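Local coordinates for protein japanin (Rhipicephalus appendiculatus, PDB 4BOE) that binds cholesterol in the pocket of a lipocalin barrel and, as a secreted tick salivary protein, modulates host dendritic cells and blocks their differentiation from monocytes, at residues A[4-12]-A[38-46]; A[97-105]-A[115-123]. One frame throughout, in Å; residues are numbered along the deposited sequence.

Interaction 1 of 2, residues A[4-12]-A[38-46]; sequences MPAINTQTL and GDWVTRSLI. With CLR (cholesterol), chain C.
The guanidinium group of Arg-43 reaches from strand 40-49 into the curl of segment 4-12 and is gripped there by three backbone carbonyls. Arg-43 NH1 donates hydrogen bonds to Asn-8 O and Ala-6 O, each at 2.9 Å, and Arg-43 NH2 donates one to Gln-10 O at 3.1 Å. They differ in approach: the oxygens of Asn-8 and Gln-10 sit in the guanidinium plane, whereas that of Ala-6 is tilted 29° from it and is met from above its own carbonyl plane. A bend at chi3 (68°), after an extended chi2, turns the head group to these acceptors. NE bonds to Thr-31 OG1 on strand 26-37, which helps fix the rotation of the group, and Leu-12 CD1 lies over one face. Val-41, also directed at the loop, sets CG2 4.0 Å from Ile-7 CB, the two side chains crossing at about a right angle. On the pocket side, Ala-6 CB meets cholesterol C27 at 3.8 Å, and Leu-45 CD2 stands 4.0 Å from C12 of the sterol. An N-terminal segment that crosses the closed end of the barrel just before the first strand, here beside the tail of the bound sterol, is characteristic of the lipocalin fold.

Interaction 2 of 2, residues A[97-105]-A[115-123]; sequences YDNDFLLLS and SLWVTLKYV. With CLR (cholesterol), chain C.
Asp-100 OD1 accepts the hydroxyl of Thr-119 on its anti lone pair, with OG1 2.6 Å away, at the end of an antiparallel beta hairpin of the lipocalin barrel. The other carboxylate oxygen, OD2, takes a hydrogen bond from a water that also accepts from Lys-121 NZ; the direct salt bridge is long, at 3.9 Å between Asp-100 OD2 and Lys-121 NZ. Tyr-122 packs here, its CE2 3.6 Å from Asp-100 CB. The N-to-C directions of strand segments 101-105 and 115-118 differ by 168°, and Leu-102 with Trp-117 and Leu-104 with Ser-115 form hydrogen-bonded pairs. These four side chains share one face; on the other, the Phe-101 ring and Leu-116 cross at a slant, 4.2 Å between CD1 and CD1, next to helix 128-137. With chi1 at -56°, CG of Trp-117 stands anti to the carbonyl carbon, which turns the indole face onto the sterol tail. Replacing Trp-117 by an alanine is likely to leave that tail without this flat wall and Ser-115 OG without its indole donor. That donor, Trp-117 NE1, is 2.9 Å from Ser-115 OG, which lies 22° out of the ring plane. Cholesterol C26 stands over the centre of the indole, 3.5 Å above its plane.

In the fold
Interactions 1 and 2 have centres 12 Å apart and both reach the same curled antiparallel sheet, with the tail of cholesterol between them. Both meet the branched end of that tail: the loop of interaction 1 touches one terminal methyl, C27, and the hairpin of interaction 2 the other, C26. The sterol hydroxyl, at the far end of the molecule, is hydrogen-bonded to Glu-23 N; the side chain of Trp-117 is about 11 Å from that of Glu-23. The contacts also touch directly: Pro-5 CG is 3.1 Å from Asp-98 O, and Leu-12 CD2 is 3.8 Å from Thr-119 CG2, packing segment 4-12 against segments 97-105 and 115-123.

Interaction 1 of 2, residues A[4-12]-A[38-46]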
loop_
_atom_site.group_PDB
_atom_site.type_symbol
_atom_site.label_atom_id
_atom_site.label_comp_id
_atom_site.label_asym_id
_atom_site.label_seq_id
_atom_site.Cartn_x
_atom_site.Cartn_y
_atom_site.Cartn_z
ATOM N N MET A 4 -0.711 14.496 -1.117
ATOM C CA MET A 4 -0.806 13.238 -0.351
ATOM C C MET A 4 -1.230 12.078 -1.295
ATOM O O MET A 4 -2.337 12.109 -1.827
ATOM C CB MET A 4 -1.704 13.397 0.904
ATOM C CG MET A 4 -2.548 12.130 1.310
ATOM S SD MET A 4 -1.598 10.821 1.996
ATOM C CE MET A 4 -2.410 10.491 3.409
ATOM N N PRO A 5 -0.354 11.070 -1.522
ATOM C CA PRO A 5 -0.644 10.013 -2.503
ATOM C C PRO A 5 -1.909 9.130 -2.305
ATOM O O PRO A 5 -2.485 8.679 -3.316
ATOM C CB PRO A 5 0.611 9.154 -2.482
ATOM C CG PRO A 5 1.608 9.917 -1.822
ATOM C CD PRO A 5 0.944 10.823 -0.873
ATOM N N ALA A 6 -2.286 8.843 -1.044
ATOM C CA ALA A 6 -3.447 8.013 -0.706
ATOM C C ALA A 6 -4.768 8.512 -1.300
ATOM O O ALA A 6 -5.586 7.706 -1.743
ATOM C CB ALA A 6 -3.579 7.902 0.785
ATOM N N ILE A 7 -4.959 9.845 -1.354
ATOM C CA ILE A 7 -6.180 10.478 -1.900
ATOM C C ILE A 7 -5.966 11.071 -3.284
ATOM O O ILE A 7 -6.861 11.713 -3.829
ATOM C CB ILE A 7 -6.732 11.501 -0.885
ATOM C CG1 ILE A 7 -5.677 12.608 -0.525
ATOM C CG2 ILE A 7 -7.175 10.762 0.371
ATOM C CD1 ILE A 7 -6.235 13.865 -0.211
ATOM N N ASN A 8 -4.829 10.751 -3.899
ATOM C CA ASN A 8 -4.457 11.184 -5.215
ATOM C C ASN A 8 -4.789 10.076 -6.211
ATOM O O ASN A 8 -5.113 8.949 -5.821
ATOM C CB ASN A 8 -2.965 11.553 -5.268
ATOM C CG ASN A 8 -2.652 12.679 -6.231
ATOM O OD1 ASN A 8 -3.506 13.126 -6.976
ATOM N ND2 ASN A 8 -1.424 13.124 -6.269
ATOM N N THR A 9 -4.723 10.411 -7.492
ATOM C CA THR A 9 -5.165 9.562 -8.595
ATOM C C THR A 9 -4.123 8.647 -9.210
ATOM O O THR A 9 -4.460 7.883 -10.124
ATOM C CB THR A 9 -5.801 10.460 -9.667
ATOM O OG1 THR A 9 -4.875 11.486 -10.041
ATOM C CG2 THR A 9 -7.088 11.107 -9.187
ATOM N N GLN A 10 -2.896 8.653 -8.708
ATOM C CA GLN A 10 -1.869 7.739 -9.237
ATOM C C GLN A 10 -1.925 6.390 -8.530
ATOM O O GLN A 10 -2.244 6.310 -7.351
ATOM C CB GLN A 10 -0.461 8.330 -9.096
ATOM C CG GLN A 10 -0.117 9.310 -10.223
ATOM C CD GLN A 10 0.196 8.649 -11.558
ATOM O OE1 GLN A 10 0.651 7.492 -11.652
ATOM N NE2 GLN A 10 0.023 9.399 -12.622
ATOM N N THR A 11 -1.610 5.334 -9.258
ATOM C CA THR A 11 -1.565 3.981 -8.712
ATOM C C THR A 11 -0.384 3.874 -7.769
ATOM O O THR A 11 0.689 4.384 -8.085
ATOM C CB THR A 11 -1.499 2.956 -9.843
ATOM O OG1 THR A 11 -2.663 3.090 -10.636
ATOM C CG2 THR A 11 -1.360 1.512 -9.360
ATOM N N LEU A 12 -0.576 3.198 -6.629
ATOM C CA LEU A 12 0.473 2.977 -5.639
ATOM C C LEU A 12 0.812 1.498 -5.576
ATOM O O LEU A 12 -0.077 0.669 -5.583
ATOM C CB LEU A 12 0.020 3.456 -4.267
ATOM C CG LEU A 12 -0.231 4.930 -4.069
ATOM C CD1 LEU A 12 -0.962 5.169 -2.753
ATOM C CD2 LEU A 12 1.103 5.703 -4.063
ATOM N N GLY A 38 -17.478 12.996 -1.736
ATOM C CA GLY A 38 -17.308 13.805 -0.535
ATOM C C GLY A 38 -15.858 13.747 -0.086
ATOM O O GLY A 38 -14.958 13.998 -0.893
ATOM N N ASP A 39 -15.634 13.355 1.178
ATOM C CA ASP A 39 -14.279 13.240 1.735
ATOM C C ASP A 39 -13.655 11.850 1.533
ATOM O O ASP A 39 -12.494 11.675 1.879
ATOM C CB ASP A 39 -14.306 13.593 3.236
ATOM C CG ASP A 39 -14.742 15.026 3.511
ATOM O OD1 ASP A 39 -14.451 15.920 2.655
ATOM O OD2 ASP A 39 -15.344 15.268 4.590
ATOM N N TRP A 40 -14.395 10.878 0.959
ATOM C CA TRP A 40 -13.907 9.522 0.787
ATOM C C TRP A 40 -13.466 9.216 -0.609
ATOM O O TRP A 40 -14.231 9.402 -1.549
ATOM C CB TRP A 40 -14.968 8.522 1.227
ATOM C CG TRP A 40 -15.245 8.596 2.694
ATOM C CD1 TRP A 40 -16.103 9.453 3.321
ATOM C CD2 TRP A 40 -14.532 7.908 3.732
ATOM N NE1 TRP A 40 -15.979 9.328 4.691
ATOM C CE2 TRP A 40 -15.072 8.339 4.968
ATOM C CE3 TRP A 40 -13.486 6.975 3.739
ATOM C CZ2 TRP A 40 -14.605 7.860 6.195
ATOM C CZ3 TRP A 40 -13.032 6.484 4.951
ATOM C CH2 TRP A 40 -13.566 6.940 6.164
ATOM N N VAL A 41 -12.248 8.684 -0.749
ATOM C CA VAL A 41 -11.724 8.238 -2.038
ATOM C C VAL A 41 -11.906 6.728 -2.086
ATOM O O VAL A 41 -11.548 6.043 -1.136
ATOM C CB VAL A 41 -10.243 8.666 -2.219
ATOM C CG1 VAL A 41 -9.598 7.962 -3.411
ATOM C CG2 VAL A 41 -10.162 10.181 -2.398
ATOM N N THR A 42 -12.381 6.204 -3.213
ATOM C CA THR A 42 -12.528 4.763 -3.369
ATOM C C THR A 42 -11.365 4.315 -4.193
ATOM O O THR A 42 -11.068 4.899 -5.234
ATOM C CB THR A 42 -13.891 4.348 -3.985
ATOM O OG1 THR A 42 -14.919 4.918 -3.207
ATOM C CG2 THR A 42 -14.113 2.840 -3.970
ATOM N N ARG A 43 -10.689 3.279 -3.712
ATOM C CA ARG A 43 -9.577 2.696 -4.428
ATOM C C ARG A 43 -9.797 1.173 -4.498
ATOM O O ARG A 43 -10.500 0.591 -3.670
ATOM C CB ARG A 43 -8.243 2.953 -3.705
ATOM C CG ARG A 43 -7.943 4.389 -3.252
ATOM C CD ARG A 43 -6.499 4.451 -2.683
ATOM N NE ARG A 43 -5.547 4.233 -3.764
ATOM C CZ ARG A 43 -5.033 5.156 -4.564
ATOM N NH1 ARG A 43 -5.267 6.443 -4.342
ATOM N NH2 ARG A 43 -4.223 4.804 -5.559
ATOM N N SER A 44 -9.154 0.544 -5.441
ATOM C CA SER A 44 -9.133 -0.912 -5.523
ATOM C C SER A 44 -7.848 -1.435 -4.886
ATOM O O SER A 44 -6.873 -0.705 -4.790
ATOM C CB SER A 44 -9.178 -1.370 -6.977
ATOM O OG SER A 44 -8.012 -0.952 -7.664
ATOM N N LEU A 45 -7.868 -2.681 -4.421
ATOM C CA LEU A 45 -6.708 -3.394 -3.944
ATOM C C LEU A 45 -6.555 -4.528 -4.948
ATOM O O LEU A 45 -7.455 -5.334 -5.087
ATOM C CB LEU A 45 -6.901 -3.910 -2.526
ATOM C CG LEU A 45 -5.707 -4.661 -1.940
ATOM C CD1 LEU A 45 -4.491 -3.758 -1.770
ATOM C CD2 LEU A 45 -6.084 -5.235 -0.645
ATOM N N ILE A 46 -5.476 -4.519 -5.717
ATOM C CA ILE A 46 -5.193 -5.467 -6.777
ATOM C C ILE A 46 -3.985 -6.321 -6.371
ATOM O O ILE A 46 -3.006 -5.808 -5.841
ATOM C CB ILE A 46 -4.901 -4.709 -8.099
ATOM C CG1 ILE A 46 -6.011 -3.719 -8.487
ATOM C CG2 ILE A 46 -4.613 -5.658 -9.262
ATOM C CD1 ILE A 46 -7.370 -4.343 -8.679
HETATM C C1 CLR C . -0.332 -7.792 1.220
HETATM C C2 CLR C . 0.490 -9.079 1.201
HETATM C C3 CLR C . 1.910 -8.835 1.666
HETATM C C4 CLR C . 1.914 -8.213 3.048
HETATM C C5 CLR C . 1.029 -6.989 3.147
HETATM C C6 CLR C . 1.495 -5.869 3.686
HETATM C C7 CLR C . 0.722 -4.598 3.837
HETATM C C8 CLR C . -0.780 -4.806 3.675
HETATM C C9 CLR C . -1.047 -5.717 2.454
HETATM C C10 CLR C . -0.396 -7.129 2.606
HETATM C C11 CLR C . -2.544 -5.775 2.099
HETATM C C12 CLR C . -3.202 -4.401 1.984
HETATM C C13 CLR C . -3.002 -3.536 3.241
HETATM C C14 CLR C . -1.479 -3.463 3.483
HETATM C C15 CLR C . -1.340 -2.379 4.559
HETATM C C16 CLR C . -2.380 -1.342 4.134
HETATM C C17 CLR C . -3.293 -2.025 3.086
HETATM C C18 CLR C . -3.772 -4.136 4.435
HETATM C C19 CLR C . -1.192 -8.041 3.566
HETATM C C20 CLR C . -4.746 -1.519 3.147
HETATM C C21 CLR C . -5.655 -2.172 2.095
HETATM C C22 CLR C . -4.803 0.015 3.037
HETATM C C23 CLR C . -3.970 0.661 1.902
HETATM C C24 CLR C . -4.117 2.153 1.876
HETATM C C25 CLR C . -3.225 2.998 0.992
HETATM C C26 CLR C . -2.127 2.384 0.161
HETATM C C27 CLR C . -3.875 4.187 0.330
HETATM O O1 CLR C . 2.593 -10.094 1.741
#

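Interaction 2 of 2, residues A[97-105]-A[115-123]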
loop_
_atom_site.group_PDB
_atom_site.type_symbol
_atom_site.label_atom_id
_atom_site.label_comp_id
_atom_site.label_asym_id
_atom_site.label_seq_id
_atom_site.Cartn_x
_atom_site.Cartn_y
_atom_site.Cartn_z
ATOM N N TYR A 97 5.438 11.161 3.814
ATOM C CA TYR A 97 4.997 11.047 2.433
ATOM C C TYR A 97 5.607 12.150 1.605
ATOM O O TYR A 97 6.117 13.121 2.130
ATOM C CB TYR A 97 3.441 11.055 2.333
ATOM C CG TYR A 97 2.765 12.400 2.552
ATOM C CD1 TYR A 97 2.598 13.292 1.508
ATOM C CD2 TYR A 97 2.321 12.788 3.814
ATOM C CE1 TYR A 97 2.003 14.529 1.704
ATOM C CE2 TYR A 97 1.696 14.010 4.011
ATOM C CZ TYR A 97 1.571 14.893 2.958
ATOM O OH TYR A 97 0.956 16.119 3.089
ATOM N N ASP A 98 5.517 11.994 0.316
ATOM C CA ASP A 98 5.887 12.963 -0.706
ATOM C C ASP A 98 4.916 12.702 -1.890
ATOM O O ASP A 98 3.974 11.919 -1.744
ATOM C CB ASP A 98 7.358 12.782 -1.104
ATOM C CG ASP A 98 8.040 14.007 -1.706
ATOM O OD1 ASP A 98 7.336 14.850 -2.311
ATOM O OD2 ASP A 98 9.273 14.106 -1.603
ATOM N N ASN A 99 5.146 13.325 -3.043
ATOM C CA ASN A 99 4.299 13.147 -4.220
ATOM C C ASN A 99 4.243 11.704 -4.694
ATOM O O ASN A 99 3.215 11.289 -5.208
ATOM C CB ASN A 99 4.819 14.020 -5.386
ATOM C CG ASN A 99 4.703 15.491 -5.101
ATOM O OD1 ASN A 99 3.637 15.969 -4.702
ATOM N ND2 ASN A 99 5.786 16.236 -5.303
ATOM N N ASP A 100 5.349 10.941 -4.525
ATOM C CA ASP A 100 5.421 9.620 -5.077
ATOM C C ASP A 100 5.711 8.515 -4.073
ATOM O O ASP A 100 5.961 7.391 -4.495
ATOM C CB ASP A 100 6.433 9.652 -6.240
ATOM C CG ASP A 100 5.928 10.521 -7.411
ATOM O OD1 ASP A 100 5.106 10.026 -8.219
ATOM O OD2 ASP A 100 6.264 11.705 -7.454
ATOM N N PHE A 101 5.563 8.763 -2.773
ATOM C CA PHE A 101 5.693 7.685 -1.792
ATOM C C PHE A 101 4.885 7.961 -0.530
ATOM O O PHE A 101 4.560 9.096 -0.216
ATOM C CB PHE A 101 7.154 7.312 -1.472
ATOM C CG PHE A 101 7.767 8.130 -0.370
ATOM C CD1 PHE A 101 7.605 7.764 0.955
ATOM C CD2 PHE A 101 8.438 9.315 -0.650
ATOM C CE1 PHE A 101 8.059 8.581 1.976
ATOM C CE2 PHE A 101 8.915 10.119 0.380
ATOM C CZ PHE A 101 8.715 9.752 1.684
ATOM N N LEU A 102 4.518 6.877 0.148
ATOM C CA LEU A 102 3.780 6.918 1.379
ATOM C C LEU A 102 4.279 5.816 2.309
ATOM O O LEU A 102 4.425 4.664 1.886
ATOM C CB LEU A 102 2.290 6.734 1.036
ATOM C CG LEU A 102 1.327 6.680 2.190
ATOM C CD1 LEU A 102 1.325 8.016 2.985
ATOM C CD2 LEU A 102 -0.052 6.320 1.702
ATOM N N LEU A 103 4.533 6.167 3.569
ATOM C CA LEU A 103 4.983 5.195 4.565
ATOM C C LEU A 103 3.961 5.188 5.709
ATOM O O LEU A 103 3.793 6.204 6.380
ATOM C CB LEU A 103 6.393 5.562 5.073
ATOM C CG LEU A 103 7.017 4.635 6.100
ATOM C CD1 LEU A 103 7.185 3.230 5.549
ATOM C CD2 LEU A 103 8.376 5.178 6.533
ATOM N N LEU A 104 3.272 4.048 5.894
ATOM C CA LEU A 104 2.231 3.846 6.892
ATOM C C LEU A 104 2.649 2.901 7.988
ATOM O O LEU A 104 3.392 1.974 7.724
ATOM C CB LEU A 104 0.976 3.246 6.223
ATOM C CG LEU A 104 0.320 4.021 5.133
ATOM C CD1 LEU A 104 -0.885 3.212 4.567
ATOM C CD2 LEU A 104 -0.102 5.401 5.625
ATOM N N SER A 105 2.130 3.100 9.200
ATOM C CA SER A 105 2.414 2.226 10.357
ATOM C C SER A 105 1.105 1.830 11.004
ATOM O O SER A 105 0.157 2.599 10.990
ATOM C CB SER A 105 3.259 2.918 11.446
ATOM O OG SER A 105 4.627 3.061 11.131
ATOM N N SER A 115 4.225 -0.429 6.107
ATOM C CA SER A 115 4.053 -0.659 4.671
ATOM C C SER A 115 4.529 0.605 3.928
ATOM O O SER A 115 4.220 1.732 4.341
ATOM C CB SER A 115 2.643 -1.082 4.271
ATOM O OG SER A 115 1.640 -0.129 4.525
ATOM N N LEU A 116 5.344 0.392 2.889
ATOM C CA LEU A 116 5.896 1.432 2.048
ATOM C C LEU A 116 5.252 1.291 0.683
ATOM O O LEU A 116 5.234 0.203 0.135
ATOM C CB LEU A 116 7.425 1.284 1.947
ATOM C CG LEU A 116 8.128 2.217 0.953
ATOM C CD1 LEU A 116 8.032 3.637 1.382
ATOM C CD2 LEU A 116 9.550 1.786 0.745
ATOM N N TRP A 117 4.715 2.395 0.163
ATOM C CA TRP A 117 4.019 2.480 -1.108
ATOM C C TRP A 117 4.691 3.506 -1.956
ATOM O O TRP A 117 5.059 4.558 -1.465
ATOM C CB TRP A 117 2.557 2.903 -0.871
ATOM C CG TRP A 117 1.831 1.994 0.055
ATOM C CD1 TRP A 117 1.810 2.059 1.417
ATOM C CD2 TRP A 117 1.047 0.846 -0.309
ATOM N NE1 TRP A 117 1.134 0.980 1.928
ATOM C CE2 TRP A 117 0.616 0.242 0.892
ATOM C CE3 TRP A 117 0.641 0.281 -1.533
ATOM C CZ2 TRP A 117 -0.197 -0.890 0.907
ATOM C CZ3 TRP A 117 -0.096 -0.908 -1.518
ATOM C CH2 TRP A 117 -0.510 -1.477 -0.307
ATOM N N VAL A 118 4.881 3.198 -3.222
ATOM C CA VAL A 118 5.488 4.098 -4.173
ATOM C C VAL A 118 4.632 4.175 -5.428
ATOM O O VAL A 118 3.928 3.227 -5.757
ATOM C CB VAL A 118 6.952 3.701 -4.524
ATOM C CG1 VAL A 118 7.867 3.765 -3.305
ATOM C CG2 VAL A 118 7.046 2.342 -5.217
ATOM N N THR A 119 4.785 5.247 -6.195
ATOM C CA THR A 119 4.152 5.304 -7.518
ATOM C C THR A 119 5.094 4.701 -8.569
ATOM O O THR A 119 6.216 4.276 -8.250
ATOM C CB THR A 119 3.806 6.746 -7.892
ATOM O OG1 THR A 119 5.026 7.423 -8.008
ATOM C CG2 THR A 119 2.900 7.423 -6.880
ATOM N N LEU A 120 4.642 4.674 -9.830
ATOM C CA LEU A 120 5.439 4.138 -10.955
ATOM C C LEU A 120 6.818 4.749 -11.082
ATOM O O LEU A 120 7.727 4.081 -11.557
ATOM C CB LEU A 120 4.717 4.319 -12.298
ATOM C CG LEU A 120 5.195 3.379 -13.417
ATOM C CD1 LEU A 120 4.769 1.925 -13.140
ATOM C CD2 LEU A 120 4.687 3.852 -14.761
ATOM N N LYS A 121 6.981 6.002 -10.667
ATOM C CA LYS A 121 8.246 6.709 -10.721
ATOM C C LYS A 121 9.390 5.950 -10.023
ATOM O O LYS A 121 10.532 6.044 -10.469
ATOM C CB LYS A 121 8.056 8.092 -10.093
ATOM C CG LYS A 121 9.261 8.985 -10.117
ATOM C CD LYS A 121 8.927 10.278 -9.449
ATOM C CE LYS A 121 10.084 11.242 -9.519
ATOM N NZ LYS A 121 9.695 12.605 -9.099
ATOM N N TYR A 122 9.100 5.232 -8.919
ATOM C CA TYR A 122 10.136 4.551 -8.164
ATOM C C TYR A 122 10.065 3.036 -8.147
ATOM O O TYR A 122 10.803 2.450 -7.365
ATOM C CB TYR A 122 10.090 5.071 -6.716
ATOM C CG TYR A 122 10.203 6.571 -6.547
ATOM C CD1 TYR A 122 11.193 7.295 -7.214
ATOM C CD2 TYR A 122 9.499 7.226 -5.543
ATOM C CE1 TYR A 122 11.366 8.663 -6.993
ATOM C CE2 TYR A 122 9.704 8.581 -5.274
ATOM C CZ TYR A 122 10.618 9.302 -6.022
ATOM O OH TYR A 122 10.798 10.653 -5.799
ATOM N N VAL A 123 9.218 2.377 -8.957
ATOM C CA VAL A 123 9.071 0.909 -8.854
ATOM C C VAL A 123 10.370 0.123 -9.134
ATOM O O VAL A 123 10.616 -0.904 -8.490
ATOM C CB VAL A 123 7.890 0.309 -9.672
ATOM C CG1 VAL A 123 6.552 0.751 -9.107
ATOM C CG2 VAL A 123 7.992 0.591 -11.163
HETATM C C1 CLR C . -0.332 -7.792 1.220
HETATM C C2 CLR C . 0.490 -9.079 1.201
HETATM C C3 CLR C . 1.910 -8.835 1.666
HETATM C C4 CLR C . 1.914 -8.213 3.048
HETATM C C5 CLR C . 1.029 -6.989 3.147
HETATM C C6 CLR C . 1.495 -5.869 3.686
HETATM C C7 CLR C . 0.722 -4.598 3.837
HETATM C C8 CLR C . -0.780 -4.806 3.675
HETATM C C9 CLR C . -1.047 -5.717 2.454
HETATM C C10 CLR C . -0.396 -7.129 2.606
HETATM C C11 CLR C . -2.544 -5.775 2.099
HETATM C C12 CLR C . -3.202 -4.401 1.984
HETATM C C13 CLR C . -3.002 -3.536 3.241
HETATM C C14 CLR C . -1.479 -3.463 3.483
HETATM C C15 CLR C . -1.340 -2.379 4.559
HETATM C C16 CLR C . -2.380 -1.342 4.134
HETATM C C17 CLR C . -3.293 -2.025 3.086
HETATM C C18 CLR C . -3.772 -4.136 4.435
HETATM C C19 CLR C . -1.192 -8.041 3.566
HETATM C C20 CLR C . -4.746 -1.519 3.147
HETATM C C21 CLR C . -5.655 -2.172 2.095
HETATM C C22 CLR C . -4.803 0.015 3.037
HETATM C C23 CLR C . -3.970 0.661 1.902
HETATM C C24 CLR C . -4.117 2.153 1.876
HETATM C C25 CLR C . -3.225 2.998 0.992
HETATM C C26 CLR C . -2.127 2.384 0.161
HETATM C C27 CLR C . -3.875 4.187 0.330
HETATM O O1 CLR C . 2.593 -10.094 1.741
HETATM O O HOH W 1 8.347 11.711 -4.114
HETATM O O HOH W 2 8.461 12.742 -6.658
#